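Local coordinates for pyridoxal phosphate homeostasis protein (Bifidobacterium adolescentis ATCC 15703, PDB 3CPG) that probably binds pyridoxal 5'-phosphate and takes part in keeping the cellular supply of that cofactor in balance, at residues 81-86 with 132-137; 121-126 with 148-153. All blocks are in the same frame, centred on the assembly; numbering follows the deposited sequence.

In the fold
Followed from the N terminus, the four segments alternate, so the two contacts cross and neither nests inside the other. Helix 80-96 supplies residues 81-86, and the chain then runs through strands 99-101 and 113-119 to the loop 121-126, the first half of interaction 2. After helix 128-131 it reaches residues 132-137 and closes interaction 1 on the earlier helix. Strand 137-141 follows, and helix 144-157 closes interaction 2 with residues 148-153. Interaction 1 thus ties helix 80-96 to the lead-in of strand 137-141, while interaction 2 ties the loop after strand 113-119 to helix 144-157. The two meet where Leu-132 packs on Arg-153.

Interaction 1. Residues 81-86 with 132-137; sequences QEVTAK and LPVVDT
Val-83 of helix 80-96 meets Val-134 and Val-135 in the loop that leads into strand 137-141, a small worked example of how a helix of a TIM barrel can rest on a loop through apolar side chains. The apolar part is carried by one branch: Val-83 CG1 lies 3.8 Å from Val-134 CG1 and 4.2 Å from Val-135 CG1. In both Val-83 and Val-134 the CG1 methyl stands opposite the backbone N (chi1 170° and 178°), and the two side chains pass one another running opposite ways. Phe-117 of strand 113-119 packs on Val-134 as well, which extends the patch.

Polar bonds stay within the helix. Thr-84 OG1 donates to Gln-81 O at 2.8 Å from above the carbonyl plane, and Gln-81 O also accepts the helical bond from Ala-85 N, so two donors hold that oxygen. On another side of the helix Lys-86 NZ forms a salt bridge with Glu-82 OE1 at 2.9 Å, meeting the carboxylate on its anti side. Glu-77 is a second acidic partner of that ammonium, and Arg-79 pairs with the other oxygen of Glu-82.

The side chain of Val-83 lies about 9 Å from that of Lys-57, the predicted cofactor lysine. With only valine side chains meeting between the segments, the join depends on shape and burial and sets no hydrogen-bond direction.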
ATOM      1  N   GLN A  81     -15.649   1.175   2.260  1.00  8.62           N
ATOM      2  CA  GLN A  81     -16.713   0.575   3.063  1.00  9.09           C
ATOM      3  C   GLN A  81     -16.156  -0.487   4.001  1.00  8.62           C
ATOM      4  O   GLN A  81     -16.661  -0.674   5.108  1.00  9.19           O
ATOM      5  CB  GLN A  81     -17.789  -0.053   2.173  1.00 12.31           C
ATOM      6  CG  GLN A  81     -18.193   0.802   0.985  1.00 18.27           C
ATOM      7  CD  GLN A  81     -17.438   0.426  -0.279  1.00 21.22           C
ATOM      8  OE1 GLN A  81     -17.541  -0.707  -0.760  1.00 25.96           O
ATOM      9  NE2 GLN A  81     -16.680   1.371  -0.826  1.00 11.26           N
ATOM     10  N   GLU A  82     -15.119  -1.191   3.558  1.00  8.55           N
ATOM     11  CA  GLU A  82     -14.513  -2.211   4.403  1.00  7.15           C
ATOM     12  C   GLU A  82     -13.653  -1.528   5.455  1.00  7.07           C
ATOM     13  O   GLU A  82     -13.497  -2.032   6.566  1.00  7.18           O
ATOM     14  CB  GLU A  82     -13.676  -3.185   3.569  1.00  8.60           C
ATOM     15  CG  GLU A  82     -14.516  -4.112   2.703  1.00 10.41           C
ATOM     16  CD  GLU A  82     -13.716  -5.270   2.147  1.00 14.12           C
ATOM     17  OE1 GLU A  82     -13.085  -5.990   2.950  1.00 12.22           O
ATOM     18  OE2 GLU A  82     -13.713  -5.463   0.912  1.00 19.16           O
ATOM     19  N   VAL A  83     -13.093  -0.373   5.109  1.00  7.01           N
ATOM     20  CA  VAL A  83     -12.287   0.370   6.067  1.00  6.78           C
ATOM     21  C   VAL A  83     -13.204   0.767   7.220  1.00  8.25           C
ATOM     22  O   VAL A  83     -12.888   0.539   8.388  1.00  9.98           O
ATOM     23  CB  VAL A  83     -11.685   1.650   5.434  1.00  6.78           C
ATOM     24  CG1 VAL A  83     -11.061   2.527   6.513  1.00  6.14           C
ATOM     25  CG2 VAL A  83     -10.637   1.271   4.404  1.00  6.67           C
ATOM     26  N   THR A  84     -14.354   1.344   6.888  1.00  8.97           N
ATOM     27  CA  THR A  84     -15.294   1.780   7.911  1.00  9.37           C
ATOM     28  C   THR A  84     -15.849   0.620   8.733  1.00  8.44           C
ATOM     29  O   THR A  84     -16.036   0.743   9.940  1.00  8.88           O
ATOM     30  CB  THR A  84     -16.460   2.580   7.288  1.00 11.70           C
ATOM     31  OG1 THR A  84     -17.229   1.732   6.428  1.00 18.42           O
ATOM     32  CG2 THR A  84     -15.919   3.740   6.471  1.00 11.97           C
ATOM     33  N   ALA A  85     -16.088  -0.516   8.093  1.00  7.57           N
ATOM     34  CA  ALA A  85     -16.629  -1.669   8.804  1.00  7.87           C
ATOM     35  C   ALA A  85     -15.657  -2.304   9.805  1.00  8.01           C
ATOM     36  O   ALA A  85     -16.069  -2.764  10.873  1.00  9.24           O
ATOM     37  CB  ALA A  85     -17.086  -2.723   7.803  1.00  9.22           C
ATOM     38  N   LYS A  86     -14.368  -2.298   9.477  1.00  7.34           N
ATOM     39  CA  LYS A  86     -13.363  -2.947  10.324  1.00  6.57           C
ATOM     40  C   LYS A  86     -12.453  -2.050  11.162  1.00  7.15           C
ATOM     41  O   LYS A  86     -11.820  -2.518  12.105  1.00  6.71           O
ATOM     42  CB  LYS A  86     -12.476  -3.848   9.452  1.00  7.08           C
ATOM     43  CG  LYS A  86     -13.177  -5.063   8.859  1.00  6.72           C
ATOM     44  CD  LYS A  86     -12.289  -5.837   7.883  1.00  7.76           C
ATOM     45  CE  LYS A  86     -12.488  -5.355   6.448  1.00  7.10           C
ATOM     46  NZ  LYS A  86     -11.679  -6.129   5.459  1.00  6.96           N
ATOM     47  N   LEU A 132     -10.184   9.319   5.760  1.00  6.69           N
ATOM     48  CA  LEU A 132      -9.227  10.201   6.422  1.00  7.08           C
ATOM     49  C   LEU A 132      -9.097   9.985   7.935  1.00  6.82           C
ATOM     50  O   LEU A 132      -8.033  10.208   8.507  1.00  6.73           O
ATOM     51  CB  LEU A 132      -9.565  11.666   6.139  1.00  6.95           C
ATOM     52  CG  LEU A 132      -9.321  12.111   4.696  1.00  5.76           C
ATOM     53  CD1 LEU A 132      -9.656  13.587   4.556  1.00  7.95           C
ATOM     54  CD2 LEU A 132      -7.864  11.861   4.318  1.00  6.82           C
ATOM     55  N   PRO A 133     -10.181   9.565   8.607  1.00  7.16           N
ATOM     56  CA  PRO A 133     -10.066   9.352  10.054  1.00  8.71           C
ATOM     57  C   PRO A 133      -9.351   8.051  10.412  1.00  9.38           C
ATOM     58  O   PRO A 133      -9.048   7.806  11.581  1.00 11.90           O
ATOM     59  CB  PRO A 133     -11.525   9.321  10.520  1.00  9.32           C
ATOM     60  CG  PRO A 133     -12.245  10.120   9.486  1.00  9.03           C
ATOM     61  CD  PRO A 133     -11.597   9.650   8.210  1.00  9.16           C
ATOM     62  N   VAL A 134      -9.075   7.224   9.407  1.00  8.97           N
ATOM     63  CA  VAL A 134      -8.453   5.927   9.647  1.00  8.86           C
ATOM     64  C   VAL A 134      -7.114   5.638   8.966  1.00  8.31           C
ATOM     65  O   VAL A 134      -6.128   5.325   9.633  1.00  7.72           O
ATOM     66  CB  VAL A 134      -9.435   4.795   9.256  1.00  8.08           C
ATOM     67  CG1 VAL A 134      -8.782   3.436   9.450  1.00  9.82           C
ATOM     68  CG2 VAL A 134     -10.702   4.904  10.088  1.00 11.26           C
ATOM     69  N   VAL A 135      -7.082   5.736   7.642  1.00  9.01           N
ATOM     70  CA  VAL A 135      -5.865   5.431   6.895  1.00  8.26           C
ATOM     71  C   VAL A 135      -4.802   6.527   6.944  1.00  9.80           C
ATOM     72  O   VAL A 135      -5.117   7.716   6.848  1.00 10.69           O
ATOM     73  CB  VAL A 135      -6.192   5.124   5.412  1.00  9.55           C
ATOM     74  CG1 VAL A 135      -7.290   4.073   5.330  1.00  7.28           C
ATOM     75  CG2 VAL A 135      -6.609   6.390   4.690  1.00 10.13           C
ATOM     76  N   ASP A 136      -3.544   6.125   7.101  1.00  8.72           N
ATOM     77  CA  ASP A 136      -2.461   7.101   7.136  1.00 10.27           C
ATOM     78  C   ASP A 136      -1.868   7.330   5.757  1.00  7.94           C
ATOM     79  O   ASP A 136      -1.155   8.305   5.541  1.00  7.87           O
ATOM     80  CB  ASP A 136      -1.351   6.690   8.109  1.00 15.43           C
ATOM     81  CG  ASP A 136      -1.212   5.191   8.255  1.00 18.41           C
ATOM     82  OD1 ASP A 136      -1.328   4.460   7.251  1.00 20.73           O
ATOM     83  OD2 ASP A 136      -0.968   4.750   9.395  1.00 24.87           O
ATOM     84  N   THR A 137      -2.150   6.424   4.828  1.00  6.42           N
ATOM     85  CA  THR A 137      -1.650   6.567   3.467  1.00  4.98           C
ATOM     86  C   THR A 137      -2.656   6.075   2.432  1.00  5.53           C
ATOM     87  O   THR A 137      -3.222   4.992   2.567  1.00  3.49           O
ATOM     88  CB  THR A 137      -0.334   5.785   3.247  1.00  5.68           C
ATOM     89  OG1 THR A 137       0.670   6.252   4.154  1.00  6.80           O
ATOM     90  CG2 THR A 137       0.164   5.986   1.818  1.00  5.39           C
TER

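Interaction 2. Residues 121-126 with 148-153; sequences GQLQSN and EKISRR
Ser-125 and Lys-149 are brought together by matching first torsions: each has its gamma atom opposite its own carbonyl carbon (chi1 -60° and -65°), and the lysine chain then runs fully extended to its ammonium. The setting is the TIM barrel: the loop after strand 113-119 lies against helix 144-157, which follows the next parallel strand, 137-141.

The polar link is a hydrogen bond from Lys-149 NZ to Ser-125 OG, 3.1 Å long. The lysine comes alongside the serine, since its CD is almost as near, 3.2 Å from Ser-125 OG, and the hydroxyl therefore meets methylene as well as ammonium. Asp-145 is a further, weak and distant ion partner of that ammonium. A methionine in place of Lys-149 would probably leave Ser-125 OG without this donor and the acid of Asp-145 without its distant positive charge.

Deeper in, Leu-123 CD2 touches Ile-150 CD1 at 4.1 Å, the two side chains crossing at a slant. Ile-138 of strand 137-141 and Ile-128 of helix 128-131 both pack on this pair, so the loop and the helix share one apolar layer over the sheet.

Arg-153 works one turn further along the helix. Its NH1 donates to Lys-149 O at 3.0 Å, close to the guanidinium plane and with an N-H...O angle of 155°, a bond that helps to fix how the flat group is turned. Ser-125 O lies over one face of that guanidinium, and a water bridges the two: it donates to Ser-125 O at 3.0 Å and accepts a weak bond from Arg-153 NE at 3.3 Å.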
ATOM      1  N   GLY A 121      -7.115   0.485  -2.823  1.00  5.09           N
ATOM      2  CA  GLY A 121      -8.091   0.382  -3.898  1.00  5.84           C
ATOM      3  C   GLY A 121      -8.455   1.784  -4.362  1.00  5.26           C
ATOM      4  O   GLY A 121      -8.119   2.760  -3.691  1.00  6.66           O
ATOM      5  N   GLN A 122      -9.136   1.897  -5.499  1.00  6.52           N
ATOM      6  CA  GLN A 122      -9.507   3.210  -6.018  1.00  8.17           C
ATOM      7  C   GLN A 122     -10.418   3.944  -5.038  1.00  7.83           C
ATOM      8  O   GLN A 122     -11.322   3.354  -4.448  1.00  7.50           O
ATOM      9  CB  GLN A 122     -10.187   3.077  -7.383  1.00 11.57           C
ATOM     10  CG  GLN A 122      -9.311   2.443  -8.473  1.00 14.42           C
ATOM     11  CD  GLN A 122      -7.931   3.078  -8.592  1.00 17.58           C
ATOM     12  OE1 GLN A 122      -6.967   2.611  -7.986  1.00 18.56           O
ATOM     13  NE2 GLN A 122      -7.836   4.147  -9.371  1.00 18.71           N
ATOM     14  N   LEU A 123     -10.171   5.238  -4.876  1.00  7.26           N
ATOM     15  CA  LEU A 123     -10.931   6.061  -3.942  1.00  6.41           C
ATOM     16  C   LEU A 123     -11.912   7.017  -4.609  1.00  6.84           C
ATOM     17  O   LEU A 123     -11.509   7.995  -5.244  1.00  7.68           O
ATOM     18  CB  LEU A 123      -9.958   6.860  -3.070  1.00  5.81           C
ATOM     19  CG  LEU A 123     -10.543   7.852  -2.061  1.00  5.94           C
ATOM     20  CD1 LEU A 123     -11.503   7.138  -1.117  1.00  6.02           C
ATOM     21  CD2 LEU A 123      -9.399   8.495  -1.283  1.00  6.57           C
ATOM     22  N   GLN A 124     -13.200   6.722  -4.471  1.00  6.31           N
ATOM     23  CA  GLN A 124     -14.235   7.578  -5.036  1.00  7.34           C
ATOM     24  C   GLN A 124     -14.184   8.862  -4.214  1.00  6.20           C
ATOM     25  O   GLN A 124     -14.043   8.819  -2.994  1.00  6.01           O
ATOM     26  CB  GLN A 124     -15.605   6.906  -4.918  1.00  6.06           C
ATOM     27  CG  GLN A 124     -16.727   7.661  -5.602  1.00  9.45           C
ATOM     28  CD  GLN A 124     -17.977   6.816  -5.750  1.00 10.45           C
ATOM     29  OE1 GLN A 124     -17.972   5.807  -6.454  1.00 13.07           O
ATOM     30  NE2 GLN A 124     -19.051   7.220  -5.082  1.00  9.66           N
ATOM     31  N   SER A 125     -14.290  10.004  -4.887  1.00  6.20           N
ATOM     32  CA  SER A 125     -14.196  11.300  -4.224  1.00  6.40           C
ATOM     33  C   SER A 125     -15.085  11.529  -3.000  1.00  6.11           C
ATOM     34  O   SER A 125     -14.632  12.085  -1.999  1.00  6.93           O
ATOM     35  CB  SER A 125     -14.439  12.417  -5.242  1.00  6.80           C
ATOM     36  OG  SER A 125     -13.476  12.363  -6.283  1.00 12.84           O
ATOM     37  N   ASN A 126     -16.341  11.107  -3.067  1.00  5.88           N
ATOM     38  CA  ASN A 126     -17.229  11.322  -1.935  1.00  7.34           C
ATOM     39  C   ASN A 126     -16.990  10.349  -0.785  1.00  7.10           C
ATOM     40  O   ASN A 126     -17.731  10.348   0.190  1.00  7.94           O
ATOM     41  CB  ASN A 126     -18.699  11.296  -2.390  1.00  7.89           C
ATOM     42  CG  ASN A 126     -19.163   9.924  -2.849  1.00  7.57           C
ATOM     43  OD1 ASN A 126     -18.368   9.084  -3.264  1.00 10.13           O
ATOM     44  ND2 ASN A 126     -20.474   9.703  -2.795  1.00 11.13           N
ATOM     45  N   GLU A 148      -5.949  16.944  -5.272  1.00  7.05           N
ATOM     46  CA  GLU A 148      -6.489  18.228  -4.827  1.00  8.93           C
ATOM     47  C   GLU A 148      -7.713  18.008  -3.941  1.00  8.00           C
ATOM     48  O   GLU A 148      -7.883  18.679  -2.923  1.00  9.25           O
ATOM     49  CB  GLU A 148      -6.892  19.095  -6.023  1.00 12.97           C
ATOM     50  CG  GLU A 148      -5.751  19.536  -6.924  1.00 19.99           C
ATOM     51  CD  GLU A 148      -6.234  20.362  -8.109  1.00 24.41           C
ATOM     52  OE1 GLU A 148      -7.151  19.904  -8.824  1.00 26.82           O
ATOM     53  OE2 GLU A 148      -5.691  21.466  -8.332  1.00 27.93           O
ATOM     54  N   LYS A 149      -8.567  17.069  -4.332  1.00  6.08           N
ATOM     55  CA  LYS A 149      -9.767  16.783  -3.554  1.00  5.97           C
ATOM     56  C   LYS A 149      -9.394  16.261  -2.171  1.00  4.70           C
ATOM     57  O   LYS A 149     -10.028  16.602  -1.179  1.00  5.29           O
ATOM     58  CB  LYS A 149     -10.643  15.765  -4.283  1.00  6.38           C
ATOM     59  CG  LYS A 149     -11.201  16.282  -5.592  1.00  8.52           C
ATOM     60  CD  LYS A 149     -11.956  15.198  -6.337  1.00  8.21           C
ATOM     61  CE  LYS A 149     -12.431  15.704  -7.689  1.00  9.15           C
ATOM     62  NZ  LYS A 149     -13.177  14.647  -8.427  1.00 10.38           N
ATOM     63  N   ILE A 150      -8.359  15.431  -2.107  1.00  4.03           N
ATOM     64  CA  ILE A 150      -7.922  14.894  -0.824  1.00  3.51           C
ATOM     65  C   ILE A 150      -7.303  16.024  -0.010  1.00  5.01           C
ATOM     66  O   ILE A 150      -7.535  16.139   1.194  1.00  6.13           O
ATOM     67  CB  ILE A 150      -6.901  13.749  -1.030  1.00  4.83           C
ATOM     68  CG1 ILE A 150      -7.596  12.581  -1.739  1.00  5.62           C
ATOM     69  CG2 ILE A 150      -6.307  13.315   0.310  1.00  4.73           C
ATOM     70  CD1 ILE A 150      -6.673  11.438  -2.129  1.00  5.68           C
ATOM     71  N   SER A 151      -6.532  16.875  -0.677  1.00  5.87           N
ATOM     72  CA  SER A 151      -5.889  18.004  -0.014  1.00  7.22           C
ATOM     73  C   SER A 151      -6.908  18.928   0.661  1.00  7.81           C
ATOM     74  O   SER A 151      -6.761  19.284   1.831  1.00  7.89           O
ATOM     75  CB  SER A 151      -5.070  18.807  -1.030  1.00  7.91           C
ATOM     76  OG  SER A 151      -4.596  20.017  -0.461  1.00 10.00           O
ATOM     77  N   ARG A 152      -7.940  19.314  -0.080  1.00  8.79           N
ATOM     78  CA  ARG A 152      -8.964  20.209   0.455  1.00  9.98           C
ATOM     79  C   ARG A 152      -9.571  19.657   1.740  1.00  9.06           C
ATOM     80  O   ARG A 152      -9.775  20.385   2.713  1.00  9.72           O
ATOM     81  CB  ARG A 152     -10.082  20.408  -0.568  1.00 12.23           C
ATOM     82  CG  ARG A 152      -9.637  20.954  -1.905  1.00 17.92           C
ATOM     83  CD  ARG A 152     -10.832  21.033  -2.840  1.00 20.63           C
ATOM     84  NE  ARG A 152     -11.810  22.012  -2.381  1.00 22.17           N
ATOM     85  CZ  ARG A 152     -11.718  23.318  -2.615  1.00 23.33           C
ATOM     86  NH1 ARG A 152     -10.694  23.797  -3.306  1.00 26.15           N
ATOM     87  NH2 ARG A 152     -12.644  24.144  -2.159  1.00 23.46           N
ATOM     88  N   ARG A 153      -9.859  18.361   1.730  1.00  7.06           N
ATOM     89  CA  ARG A 153     -10.463  17.698   2.875  1.00  6.84           C
ATOM     90  C   ARG A 153      -9.502  17.491   4.044  1.00  6.62           C
ATOM     91  O   ARG A 153      -9.904  17.591   5.205  1.00  6.63           O
ATOM     92  CB  ARG A 153     -11.083  16.377   2.406  1.00  7.20           C
ATOM     93  CG  ARG A 153     -12.277  16.626   1.478  1.00  8.22           C
ATOM     94  CD  ARG A 153     -12.728  15.399   0.697  1.00  7.61           C
ATOM     95  NE  ARG A 153     -13.955  15.670  -0.053  1.00  7.84           N
ATOM     96  CZ  ARG A 153     -14.034  16.421  -1.150  1.00  5.66           C
ATOM     97  NH1 ARG A 153     -12.951  16.992  -1.660  1.00  6.57           N
ATOM     98  NH2 ARG A 153     -15.210  16.605  -1.739  1.00  6.62           N
TER
HETATM   99  O   HOH W   1     -15.325  12.853   0.847  1.00 10.82           O